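Local coordinates for glycosyl hydrolase family 62 protein (PDB 5B6T) that probably releases alpha-L-arabinofuranosyl side groups from arabinoxylan by hydrolysis, as a family 62 alpha-L-arabinofuranosidase, at residues S225-S230 against R236-Q241; L94-Y99 against A104-N109; I55-T58 against Q62-S65; R133-N138 against H163-Q168; R201-N206 against I269-D274. One frame throughout, in Å; residues are numbered along the deposited sequence.

Interaction 1: residues S225-S230 against R236-Q241; sequences SWTSTS and RALADQ
Thr227 and Arg236 form an antiparallel hydrogen-bonded pair, with Arg236 N donating almost straight (174°) to Thr227 O at 2.8 Å, and Trp226 with Ala237 is the adjoining non-hydrogen-bonded pair. Past this point Leu238 and Ala239 both face Ser225, a classic beta bulge. Leu238 N bonds to Ser225 O, while Ala239 O takes two donors on the same face of its plane: Ser225 N, and Ser225 OG at 2.8 Å. The serine oxygen is brought there by a chi1 of 57°, which sets it between its own N and carbonyl carbon. Strand 236-237 is an edge strand of its sheet, so this hairpin ends one blade of the five-bladed propeller known for family GH62. Trp226 lays CD1 3.5 Å from Ala237 N. Its indole plane stands 72° from the carboxylate of Asp240, and a water joins the two, accepting from Trp226 NE1 and donating to Asp240 OD2, which also makes a salt bridge with Arg224. A second water lies in the guanidinium plane of Arg236, accepts from NE, donates to Ala237 O and bonds to Thr227 OG1. On the side of the sheet that carries Thr227, its CG2 touches Leu238 CD2 at 4.0 Å.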
# COMPACT_ATOMS: atom_id res chain seq x y z
N SER A 225 -5.88 -0.43 -12.81
CA SER A 225 -5.21 0.87 -12.88
C SER A 225 -5.98 1.87 -13.72
O SER A 225 -6.66 1.50 -14.70
CB SER A 225 -3.80 0.73 -13.46
OG SER A 225 -3.81 0.11 -14.75
N TRP A 226 -5.82 3.13 -13.33
CA TRP A 226 -6.45 4.28 -13.97
C TRP A 226 -5.47 5.43 -13.94
O TRP A 226 -4.56 5.46 -13.10
CB TRP A 226 -7.70 4.73 -13.21
CG TRP A 226 -8.81 3.77 -13.09
CD1 TRP A 226 -9.97 3.77 -13.82
CD2 TRP A 226 -8.95 2.70 -12.16
NE1 TRP A 226 -10.81 2.78 -13.41
CE2 TRP A 226 -10.20 2.09 -12.40
CE3 TRP A 226 -8.14 2.18 -11.15
CZ2 TRP A 226 -10.65 0.98 -11.68
CZ3 TRP A 226 -8.60 1.09 -10.43
CH2 TRP A 226 -9.84 0.53 -10.68
N THR A 227 -5.71 6.42 -14.80
CA THR A 227 -4.97 7.69 -14.72
C THR A 227 -5.90 8.88 -14.76
O THR A 227 -7.06 8.77 -15.21
CB THR A 227 -3.95 7.86 -15.87
OG1 THR A 227 -4.66 7.88 -17.12
CG2 THR A 227 -2.93 6.72 -15.87
N SER A 228 -5.38 10.02 -14.31
CA SER A 228 -6.14 11.26 -14.27
C SER A 228 -5.19 12.44 -14.29
O SER A 228 -4.04 12.32 -13.86
CB SER A 228 -6.99 11.37 -13.01
OG SER A 228 -7.76 12.58 -12.98
N THR A 229 -5.65 13.59 -14.75
CA THR A 229 -4.85 14.81 -14.62
C THR A 229 -4.92 15.39 -13.21
O THR A 229 -4.16 16.30 -12.88
CB THR A 229 -5.30 15.89 -15.62
OG1 THR A 229 -6.65 16.21 -15.40
CG2 THR A 229 -5.15 15.39 -16.99
N SER A 230 -5.85 14.93 -12.37
CA SER A 230 -5.95 15.42 -10.99
C SER A 230 -6.06 14.27 -10.01
O SER A 230 -6.66 13.23 -10.28
CB SER A 230 -7.21 16.28 -10.86
OG SER A 230 -7.45 16.68 -9.52
N ARG A 236 -9.64 7.66 -15.56
CA ARG A 236 -9.88 6.94 -16.79
C ARG A 236 -9.14 5.62 -16.76
O ARG A 236 -7.98 5.58 -16.36
CB ARG A 236 -9.40 7.76 -17.97
CG ARG A 236 -9.78 7.14 -19.29
CD ARG A 236 -9.42 8.05 -20.46
NE ARG A 236 -8.00 8.22 -20.65
CZ ARG A 236 -7.46 9.09 -21.51
NH1 ARG A 236 -6.14 9.14 -21.60
NH2 ARG A 236 -8.22 9.89 -22.24
N ALA A 237 -9.79 4.55 -17.19
CA ALA A 237 -9.15 3.23 -17.20
C ALA A 237 -7.82 3.27 -17.92
O ALA A 237 -7.69 3.94 -18.96
CB ALA A 237 -10.08 2.17 -17.85
N LEU A 238 -6.82 2.58 -17.37
CA LEU A 238 -5.55 2.38 -18.02
C LEU A 238 -5.54 0.90 -18.34
O LEU A 238 -6.05 0.49 -19.42
CB LEU A 238 -4.39 2.85 -17.14
CG LEU A 238 -3.00 2.76 -17.78
CD1 LEU A 238 -2.87 3.77 -18.92
CD2 LEU A 238 -1.91 2.96 -16.75
N ALA A 239 -5.06 0.07 -17.41
CA ALA A 239 -5.14 -1.38 -17.53
C ALA A 239 -6.01 -1.87 -16.38
O ALA A 239 -5.57 -2.02 -15.24
CB ALA A 239 -3.76 -2.01 -17.50
N ASP A 240 -7.29 -2.06 -16.66
CA ASP A 240 -8.29 -2.27 -15.57
C ASP A 240 -9.21 -3.46 -15.81
O ASP A 240 -10.27 -3.58 -15.18
CB ASP A 240 -9.10 -0.99 -15.33
CG ASP A 240 -10.25 -0.84 -16.30
OD1 ASP A 240 -10.04 -1.18 -17.49
OD2 ASP A 240 -11.34 -0.40 -15.87
N GLN A 241 -8.80 -4.38 -16.69
CA GLN A 241 -9.61 -5.55 -17.00
C GLN A 241 -8.83 -6.83 -16.79
O GLN A 241 -7.60 -6.83 -16.83
CB GLN A 241 -10.15 -5.44 -18.43
CG GLN A 241 -10.99 -4.20 -18.69
CD GLN A 241 -12.27 -4.15 -17.87
OE1 GLN A 241 -12.84 -5.20 -17.49
NE2 GLN A 241 -12.72 -2.94 -17.53
O HOH W 1 -13.05 1.82 -15.06
O HOH W 2 -6.17 6.32 -18.93

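Interaction 2: residues L94-Y99 against A104-N109; sequences LWYLVY and AAYSTN
Thr108 lays its methyl over one face of the Tyr96 ring: CG2 stands 3.6 Å from the ring centroid, 15° off the normal, a CH-pi contact displaced a little toward the rim. With chi1 at 62° the hydroxyl takes the place between N and carbonyl carbon, and the methyl is the branch offered to the ring. Tyr106 runs beside Tyr96 and points the same way. Their planes are 37° apart, neither stacked nor edge-to-face, and they touch through Tyr96 CE2 and Tyr106 CD2 at 3.6 Å. The phenol of Tyr96 ends on Gln92. Val98 shares this side of the sheet, with CG2 4.2 Å from Tyr106 CB.

The opposite side carries Tyr99, whose ring leans over the partner strand. Its CE2 rests 3.7 Å from Ala105 CB, and its hydroxyl donates to Ser107 OG at 2.7 Å, an oxygen that lies at the ring edge, in plane. Ser107 OG is also hydrogen-bonded to Thr119 O, so the polar ends on this face are chained together. Trp95 meets Asn109 O edge-on, CD1 being 3.5 Å from that oxygen, and carries its indole away toward Tyr88 and His34.

Trp95-Asn109, Leu97-Ser107 and Tyr99-Ala105 are the hydrogen-bonded pairs, six N-H...O bonds in all; Tyr96-Thr108 and Val98-Tyr106 are the non-hydrogen-bonded ones, edged by CA-H...O contacts. This regular antiparallel hairpin supplies the two middle strands of a four-stranded sheet, as in a blade of the GH62 five-bladed beta-propeller.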
# COMPACT_ATOMS: atom_id res chain seq x y z
N LEU A 94 9.53 15.94 8.84
CA LEU A 94 9.14 14.76 9.61
C LEU A 94 8.69 13.67 8.65
O LEU A 94 7.95 13.96 7.70
CB LEU A 94 7.95 15.08 10.49
CG LEU A 94 8.17 15.88 11.76
CD1 LEU A 94 6.80 16.08 12.37
CD2 LEU A 94 9.10 15.13 12.71
N TRP A 95 9.08 12.43 8.93
CA TRP A 95 8.49 11.27 8.29
C TRP A 95 7.14 11.00 8.95
O TRP A 95 6.96 11.18 10.17
CB TRP A 95 9.38 10.03 8.41
CG TRP A 95 10.69 10.13 7.72
CD1 TRP A 95 11.84 10.62 8.23
CD2 TRP A 95 10.99 9.70 6.39
NE1 TRP A 95 12.85 10.53 7.30
CE2 TRP A 95 12.36 9.96 6.16
CE3 TRP A 95 10.24 9.10 5.37
CZ2 TRP A 95 12.98 9.67 4.96
CZ3 TRP A 95 10.87 8.79 4.16
CH2 TRP A 95 12.23 9.10 3.97
N TYR A 96 6.18 10.59 8.12
CA TYR A 96 4.88 10.11 8.55
C TYR A 96 4.76 8.65 8.22
O TYR A 96 5.27 8.19 7.17
CB TYR A 96 3.72 10.89 7.88
CG TYR A 96 3.40 12.20 8.54
CD1 TYR A 96 4.26 13.28 8.45
CD2 TYR A 96 2.24 12.35 9.29
CE1 TYR A 96 3.98 14.48 9.10
CE2 TYR A 96 1.96 13.53 9.93
CZ TYR A 96 2.82 14.59 9.84
OH TYR A 96 2.54 15.78 10.49
N LEU A 97 4.07 7.93 9.11
CA LEU A 97 3.67 6.54 8.89
C LEU A 97 2.14 6.52 9.12
O LEU A 97 1.68 6.76 10.24
CB LEU A 97 4.36 5.60 9.89
CG LEU A 97 4.23 4.11 9.60
CD1 LEU A 97 4.97 3.72 8.30
CD2 LEU A 97 4.73 3.26 10.77
N VAL A 98 1.43 6.33 8.02
CA VAL A 98 -0.01 6.31 7.96
C VAL A 98 -0.46 4.86 7.99
O VAL A 98 0.18 3.99 7.38
CB VAL A 98 -0.50 7.05 6.69
CG1 VAL A 98 -1.98 6.82 6.43
CG2 VAL A 98 -0.20 8.52 6.83
N TYR A 99 -1.52 4.57 8.73
CA TYR A 99 -2.03 3.20 8.89
C TYR A 99 -3.44 3.26 9.49
O TYR A 99 -3.96 4.37 9.76
CB TYR A 99 -1.09 2.36 9.79
CG TYR A 99 -0.77 3.06 11.11
CD1 TYR A 99 0.33 3.89 11.21
CD2 TYR A 99 -1.52 2.83 12.26
CE1 TYR A 99 0.63 4.54 12.38
CE2 TYR A 99 -1.21 3.47 13.45
CZ TYR A 99 -0.12 4.31 13.52
OH TYR A 99 0.20 4.99 14.68
N ALA A 104 -8.51 6.23 10.78
CA ALA A 104 -7.37 6.57 9.93
C ALA A 104 -6.33 7.23 10.81
O ALA A 104 -6.59 8.28 11.40
CB ALA A 104 -7.82 7.53 8.83
N ALA A 105 -5.16 6.60 10.93
CA ALA A 105 -4.16 6.99 11.92
C ALA A 105 -2.80 7.31 11.35
O ALA A 105 -2.49 7.00 10.17
CB ALA A 105 -4.02 5.90 12.97
N TYR A 106 -1.97 7.96 12.17
CA TYR A 106 -0.60 8.22 11.78
C TYR A 106 0.33 8.37 12.96
O TYR A 106 -0.11 8.73 14.07
CB TYR A 106 -0.51 9.49 10.92
CG TYR A 106 -0.87 10.75 11.68
CD1 TYR A 106 -2.21 11.15 11.77
CD2 TYR A 106 0.10 11.51 12.32
CE1 TYR A 106 -2.57 12.28 12.48
CE2 TYR A 106 -0.24 12.66 13.03
CZ TYR A 106 -1.57 13.01 13.12
OH TYR A 106 -1.94 14.15 13.82
N SER A 107 1.60 8.06 12.71
CA SER A 107 2.72 8.36 13.60
C SER A 107 3.71 9.26 12.87
O SER A 107 3.74 9.29 11.63
CB SER A 107 3.42 7.08 14.06
OG SER A 107 2.55 6.27 14.80
N THR A 108 4.55 9.94 13.61
CA THR A 108 5.61 10.74 13.02
C THR A 108 6.96 10.36 13.61
O THR A 108 7.03 9.71 14.64
CB THR A 108 5.40 12.25 13.20
OG1 THR A 108 5.39 12.57 14.59
CG2 THR A 108 4.10 12.65 12.54
N ASN A 109 8.02 10.79 12.93
CA ASN A 109 9.39 10.46 13.30
C ASN A 109 10.35 11.33 12.50
O ASN A 109 10.28 11.34 11.28
CB ASN A 109 9.66 8.97 12.99
CG ASN A 109 10.91 8.43 13.65
OD1 ASN A 109 11.84 9.17 14.00
ND2 ASN A 109 10.95 7.13 13.79

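Interaction 3: residues I55-T58 against Q62-S65; sequences ISFT and QAGS
Phe57 and Ala63 make the apolar part of this contact, and the greater part of it. The alanine methyl sits squarely over the centre of one ring face: CB is 3.7 Å from the ring centroid and only 9° off the normal, a CH-pi contact in which all six ring carbons lie at similar distances. CA of Ala63 also comes down on the ring, 3.8 Å from Phe57 CG, so the backbone of the loop lies against the root of the ring and the methyl against its middle. With chi1 at 46° CG stands between the backbone N and the carbonyl carbon of Phe57, which turns one ring face to the loop. Trp38 and Trp60 meet the same ring elsewhere, and Ile14 packs on Ala63. Were Phe57 an alanine, the Ala63 methyl would probably lose the flat surface it rests on, and a gap would open beside the two tryptophans.

The polar approaches are slighter. Thr58 OG1 comes within 3.2 Å of Gln62 OE1, but the angle is too poor for a hydrogen bond; the glutamine chain, extended beyond CG, crosses the threonine side chain at a slant. Within the loop, Ser65 OG donates to Gln62 O at 3.2 Å from above the carbonyl plane, and Ser65 N adds a weak bond to the same oxygen, drawing residues 62-65 into a tight bend.

Such a loop, folded back on the end of strand 49-57, belongs to the connection that leads to edge strand 68-70 of a four-stranded antiparallel sheet, a blade of the five-bladed beta-propeller characteristic of GH62 enzymes.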
# COMPACT_ATOMS: atom_id res chain seq x y z
N ILE A 55 11.61 -3.16 8.51
CA ILE A 55 12.62 -4.05 7.96
C ILE A 55 13.54 -3.21 7.09
O ILE A 55 13.06 -2.44 6.28
CB ILE A 55 11.97 -5.15 7.09
CG1 ILE A 55 10.77 -5.80 7.81
CG2 ILE A 55 13.02 -6.18 6.68
CD1 ILE A 55 9.94 -6.74 6.93
N SER A 56 14.86 -3.32 7.25
CA SER A 56 15.76 -2.54 6.42
C SER A 56 16.93 -3.40 5.95
O SER A 56 17.37 -4.30 6.66
CB SER A 56 16.21 -1.27 7.15
OG SER A 56 17.09 -0.45 6.38
N PHE A 57 17.38 -3.12 4.74
CA PHE A 57 18.42 -3.93 4.09
C PHE A 57 19.02 -3.12 2.94
O PHE A 57 18.37 -2.24 2.36
CB PHE A 57 17.83 -5.27 3.58
CG PHE A 57 16.53 -5.14 2.85
CD1 PHE A 57 15.33 -5.16 3.53
CD2 PHE A 57 16.51 -4.98 1.46
CE1 PHE A 57 14.14 -5.02 2.86
CE2 PHE A 57 15.32 -4.84 0.79
CZ PHE A 57 14.13 -4.86 1.49
N THR A 58 20.26 -3.43 2.61
CA THR A 58 20.94 -2.69 1.56
C THR A 58 20.58 -3.19 0.17
O THR A 58 20.51 -2.38 -0.76
CB THR A 58 22.47 -2.74 1.70
OG1 THR A 58 22.87 -4.11 1.73
CG2 THR A 58 22.94 -2.07 2.97
N GLN A 62 19.44 -9.58 0.31
CA GLN A 62 19.58 -9.71 1.75
C GLN A 62 18.25 -9.42 2.46
O GLN A 62 18.20 -9.36 3.69
CB GLN A 62 20.66 -8.77 2.29
CG GLN A 62 22.08 -9.07 1.80
CD GLN A 62 23.13 -8.22 2.52
OE1 GLN A 62 23.57 -7.19 2.02
NE2 GLN A 62 23.51 -8.65 3.73
N ALA A 63 17.17 -9.19 1.70
CA ALA A 63 15.89 -8.88 2.33
C ALA A 63 15.41 -9.97 3.28
O ALA A 63 14.92 -9.67 4.37
CB ALA A 63 14.82 -8.59 1.29
N GLY A 64 15.54 -11.21 2.86
CA GLY A 64 15.06 -12.34 3.68
C GLY A 64 15.78 -12.50 5.01
O GLY A 64 15.18 -12.97 5.98
N SER A 65 17.05 -12.11 5.07
CA SER A 65 17.85 -12.24 6.29
C SER A 65 17.84 -10.99 7.18
O SER A 65 18.37 -11.01 8.29
CB SER A 65 19.29 -12.61 5.93
OG SER A 65 19.90 -11.60 5.19

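Interaction 4: residues R133-N138 against H163-Q168; sequences RNNIGN and HLYRSQ
The His163 ring carries Asn135 CB on one face, 3.7 Å above its plane and shifted toward the rim, while the Tyr165 ring meets the same methylene at its edge, near the ring plane, with OH 3.2 Å from CB. One carbon thus covers a face of the imidazole and meets the phenol through its hydroxyl. Both rings leave the strand alike, CG anti to the carbonyl carbon (chi1 -52° for His163 and -56° for Tyr165), and, two residues apart on one side of the strand, they reach the helix together. Asn135 O comes close to His163 CE1, at 3.2 Å, but its angle to ND1 is too poor for a bond. That nitrogen is instead hydrogen-bonded to Asp159 OD2, the oxygen that also holds Tyr165 OH, so one carboxylate fixes both aromatic ends; Asn135 O has Asn161 ND2 as its partner. In the fold, helix 130-135 here packs, through Asn135, on the third strand of the four-stranded antiparallel sheet of strands 142-148, 152-158, 163-170 and 182-186, one blade of a GH62 propeller, and the helical segment belongs to the connection that enters this blade. Asn135 ND2 turns back to Ile131 O inside the helix, and Gly137, with positive phi, takes the chain away from it. The side chains of Tyr165 and Asn135 both pack on Ile183 of the neighbouring strand 182-186.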
# COMPACT_ATOMS: atom_id res chain seq x y z
N ARG A 133 -19.56 5.46 7.24
CA ARG A 133 -20.51 4.70 8.03
C ARG A 133 -21.75 4.34 7.21
O ARG A 133 -22.34 3.25 7.35
CB ARG A 133 -20.99 5.51 9.22
CG ARG A 133 -19.92 5.86 10.24
CD ARG A 133 -20.48 6.29 11.60
NE ARG A 133 -21.59 7.20 11.54
CZ ARG A 133 -21.52 8.53 11.52
NH1 ARG A 133 -20.35 9.19 11.54
NH2 ARG A 133 -22.65 9.22 11.46
N ASN A 134 -22.17 5.29 6.37
CA ASN A 134 -23.41 5.06 5.65
C ASN A 134 -23.30 4.02 4.54
O ASN A 134 -24.30 3.33 4.23
CB ASN A 134 -23.95 6.36 5.12
CG ASN A 134 -24.54 7.22 6.22
OD1 ASN A 134 -24.82 6.75 7.35
ND2 ASN A 134 -24.72 8.50 5.91
N ASN A 135 -22.10 3.86 3.96
CA ASN A 135 -21.87 3.06 2.77
C ASN A 135 -21.01 1.81 2.96
O ASN A 135 -20.86 1.03 2.04
CB ASN A 135 -21.24 3.95 1.69
CG ASN A 135 -22.23 4.92 1.12
OD1 ASN A 135 -23.18 4.50 0.43
ND2 ASN A 135 -22.08 6.19 1.42
N ILE A 136 -20.49 1.60 4.16
CA ILE A 136 -19.57 0.50 4.42
C ILE A 136 -20.20 -0.91 4.36
O ILE A 136 -19.50 -1.91 4.23
CB ILE A 136 -18.87 0.70 5.80
CG1 ILE A 136 -17.80 -0.36 6.07
CG2 ILE A 136 -19.89 0.65 6.92
CD1 ILE A 136 -16.74 0.14 7.04
N GLY A 137 -21.53 -1.02 4.47
CA GLY A 137 -22.12 -2.37 4.43
C GLY A 137 -21.61 -3.20 5.58
O GLY A 137 -21.55 -2.69 6.71
N ASN A 138 -21.22 -4.47 5.37
CA ASN A 138 -20.42 -5.13 6.44
C ASN A 138 -18.98 -5.29 6.00
O ASN A 138 -18.35 -6.31 6.18
CB ASN A 138 -21.01 -6.40 7.11
CG ASN A 138 -21.32 -7.43 6.14
OD1 ASN A 138 -21.00 -7.24 4.96
ND2 ASN A 138 -22.00 -8.50 6.55
N HIS A 163 -16.22 1.04 -2.41
CA HIS A 163 -16.07 2.49 -2.45
C HIS A 163 -14.65 2.86 -2.15
O HIS A 163 -14.04 2.29 -1.26
CB HIS A 163 -16.99 3.18 -1.44
CG HIS A 163 -18.41 2.74 -1.55
ND1 HIS A 163 -18.97 1.85 -0.67
CD2 HIS A 163 -19.37 3.05 -2.45
CE1 HIS A 163 -20.21 1.57 -1.06
NE2 HIS A 163 -20.48 2.31 -2.12
N LEU A 164 -14.13 3.82 -2.90
CA LEU A 164 -12.88 4.50 -2.61
C LEU A 164 -13.23 5.92 -2.21
O LEU A 164 -13.86 6.65 -2.96
CB LEU A 164 -11.99 4.53 -3.86
CG LEU A 164 -10.67 5.30 -3.73
CD1 LEU A 164 -9.69 4.63 -2.76
CD2 LEU A 164 -10.02 5.43 -5.10
N TYR A 165 -12.81 6.31 -1.01
CA TYR A 165 -13.10 7.63 -0.47
C TYR A 165 -11.88 8.54 -0.53
O TYR A 165 -10.72 8.06 -0.47
CB TYR A 165 -13.52 7.54 0.99
CG TYR A 165 -14.71 6.64 1.22
CD1 TYR A 165 -15.99 7.11 1.06
CD2 TYR A 165 -14.55 5.31 1.61
CE1 TYR A 165 -17.08 6.28 1.23
CE2 TYR A 165 -15.64 4.46 1.78
CZ TYR A 165 -16.91 4.96 1.59
OH TYR A 165 -18.00 4.15 1.80
N ARG A 166 -12.14 9.84 -0.59
CA ARG A 166 -11.08 10.84 -0.63
C ARG A 166 -11.47 12.11 0.15
O ARG A 166 -12.51 12.71 -0.15
CB ARG A 166 -10.76 11.21 -2.06
CG ARG A 166 -9.56 12.13 -2.24
CD ARG A 166 -9.40 12.72 -3.63
NE ARG A 166 -10.57 13.51 -4.04
CZ ARG A 166 -10.80 14.75 -3.66
NH1 ARG A 166 -9.97 15.39 -2.87
NH2 ARG A 166 -11.90 15.36 -4.07
N SER A 167 -10.65 12.47 1.16
CA SER A 167 -10.74 13.76 1.86
C SER A 167 -9.57 14.61 1.44
O SER A 167 -8.55 14.11 0.93
CB SER A 167 -10.70 13.59 3.38
OG SER A 167 -11.88 12.96 3.86
N GLN A 168 -9.70 15.91 1.68
CA GLN A 168 -8.56 16.78 1.46
C GLN A 168 -8.40 17.82 2.54
O GLN A 168 -9.36 18.12 3.26
CB GLN A 168 -8.67 17.44 0.08
CG GLN A 168 -9.98 18.19 -0.13
CD GLN A 168 -10.01 18.86 -1.48
OE1 GLN A 168 -9.92 18.19 -2.53
NE2 GLN A 168 -10.14 20.19 -1.48

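Interaction 5: residues R201-N206 against I269-D274; sequences RIDGSN and IRSGND
Asp203 reaches Ser271 across the surface through a single hydrogen bond. Its CB points toward the loop 269-274, and with CG anti to the carbonyl carbon (chi1 -75°) the carboxylate is carried on in that direction. CG lies 3.5 Å from Ser271 OG, and OD1 stays further off, 3.9 Å from that hydroxyl. OD2 does the work: Ser271 OG donates to it at 2.6 Å, approaching from above the carboxylate plane by 37°, and Ser271 CB follows, 3.2 Å from OD2. Pro278 lies against both side chains. Asp203 is the second residue of a type II beta turn from Ile202 to Ser205, with Gly204 third, at positive phi; the turn joins strands 195-202 and 207-215 of one propeller blade. Replacing Asp203 by an alanine would remove the carboxylate and would probably leave the Ser271 hydroxyl without this acceptor and the loop without this tie to the turn. Ser205 N closes the turn on Ile202 O, and Ser205 OG donates to the same oxygen at 2.7 Å from the same face. At its base Arg201 is turned side-on to Ser205 O, which lies in the guanidinium plane and receives both NE and NH2, the latter at 2.8 Å.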
# COMPACT_ATOMS: atom_id res chain seq x y z
N ARG A 201 1.96 10.41 -8.27
CA ARG A 201 2.26 11.38 -9.35
C ARG A 201 3.18 10.70 -10.34
O ARG A 201 4.18 10.07 -9.96
CB ARG A 201 2.94 12.61 -8.78
CG ARG A 201 3.48 13.59 -9.81
CD ARG A 201 2.39 14.16 -10.70
NE ARG A 201 2.96 14.95 -11.78
CZ ARG A 201 3.47 16.18 -11.64
NH1 ARG A 201 3.47 16.78 -10.45
NH2 ARG A 201 3.99 16.81 -12.70
N ILE A 202 2.87 10.82 -11.63
CA ILE A 202 3.71 10.21 -12.68
C ILE A 202 4.72 11.26 -13.13
O ILE A 202 4.33 12.22 -13.80
CB ILE A 202 2.88 9.70 -13.88
CG1 ILE A 202 1.81 8.71 -13.42
CG2 ILE A 202 3.78 9.05 -14.92
CD1 ILE A 202 0.74 8.40 -14.46
N ASP A 203 6.00 11.06 -12.78
CA ASP A 203 7.04 12.01 -13.19
C ASP A 203 7.06 12.23 -14.70
O ASP A 203 6.83 11.29 -15.47
CB ASP A 203 8.43 11.53 -12.78
CG ASP A 203 8.71 11.70 -11.30
OD1 ASP A 203 8.00 12.48 -10.62
OD2 ASP A 203 9.69 11.07 -10.85
N GLY A 204 7.29 13.49 -15.09
CA GLY A 204 7.39 13.89 -16.50
C GLY A 204 6.05 14.12 -17.21
O GLY A 204 6.03 14.37 -18.41
N SER A 205 4.95 14.01 -16.47
CA SER A 205 3.61 14.20 -17.01
C SER A 205 2.85 15.04 -16.00
O SER A 205 3.27 15.19 -14.86
CB SER A 205 2.92 12.84 -17.15
OG SER A 205 2.53 12.38 -15.84
N ASN A 206 1.70 15.55 -16.41
CA ASN A 206 0.78 16.20 -15.50
C ASN A 206 -0.34 15.23 -15.19
O ASN A 206 -1.52 15.54 -15.31
CB ASN A 206 0.22 17.50 -16.11
CG ASN A 206 1.29 18.57 -16.28
OD1 ASN A 206 1.42 19.17 -17.36
ND2 ASN A 206 2.06 18.82 -15.23
N ILE A 269 7.94 1.00 -6.34
CA ILE A 269 9.17 1.71 -5.98
C ILE A 269 9.07 3.14 -6.52
O ILE A 269 8.76 3.36 -7.71
CB ILE A 269 10.42 0.99 -6.51
CG1 ILE A 269 10.62 -0.42 -5.93
CG2 ILE A 269 11.66 1.82 -6.27
CD1 ILE A 269 10.27 -0.64 -4.49
N ARG A 270 9.30 4.13 -5.65
CA ARG A 270 9.09 5.53 -5.99
C ARG A 270 10.34 6.19 -6.55
O ARG A 270 11.42 5.66 -6.43
CB ARG A 270 8.64 6.28 -4.73
CG ARG A 270 7.50 5.63 -3.96
CD ARG A 270 7.14 6.45 -2.75
NE ARG A 270 6.40 5.62 -1.82
CZ ARG A 270 6.27 5.89 -0.53
NH1 ARG A 270 6.72 7.02 -0.03
NH2 ARG A 270 5.66 5.01 0.24
N SER A 271 10.16 7.35 -7.17
CA SER A 271 11.30 8.13 -7.64
C SER A 271 11.75 9.14 -6.60
O SER A 271 12.80 9.79 -6.78
CB SER A 271 10.92 8.87 -8.92
OG SER A 271 9.78 9.65 -8.70
N GLY A 272 11.00 9.26 -5.51
CA GLY A 272 11.33 10.19 -4.43
C GLY A 272 10.45 9.90 -3.24
O GLY A 272 9.41 9.25 -3.40
N ASN A 273 10.86 10.38 -2.06
CA ASN A 273 10.28 9.94 -0.81
C ASN A 273 9.36 10.93 -0.14
O ASN A 273 8.86 10.62 0.93
CB ASN A 273 11.40 9.53 0.16
CG ASN A 273 12.20 8.36 -0.38
OD1 ASN A 273 11.65 7.56 -1.14
ND2 ASN A 273 13.48 8.28 -0.05
N ASP A 274 9.12 12.07 -0.78
CA ASP A 274 8.31 13.11 -0.18
C ASP A 274 6.82 12.89 -0.33
O ASP A 274 6.36 11.87 -0.85
CB ASP A 274 8.78 14.52 -0.59
CG ASP A 274 8.31 14.97 -1.94
OD1 ASP A 274 7.49 14.29 -2.58
OD2 ASP A 274 8.78 16.05 -2.40

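Overall arrangement
Along the chain the contacts come as interaction 3, then 2, 4 and 1, with interaction 5 spanning 1: its first segment precedes residues 225-241 and its second follows them. Interactions 3, 2 and 4 belong to three successive antiparallel sheets, whereas 1 and 5 share the sheet that contains strands 195-202 and 221-228. Interactions 3 and 4 lie on opposite sides of the chain's centre, their centres about 36 Å apart. Direct touches are few: Thr229 CB meets Asn206 O between 1 and 5, and Trp95 CH2 meets Asn273 CB between 2 and 5. The contacts thus run round the five-bladed propeller, with interaction 5 tying a turn after strand 195-202 to the loop that leaves strand 266-268 of the remaining sheet.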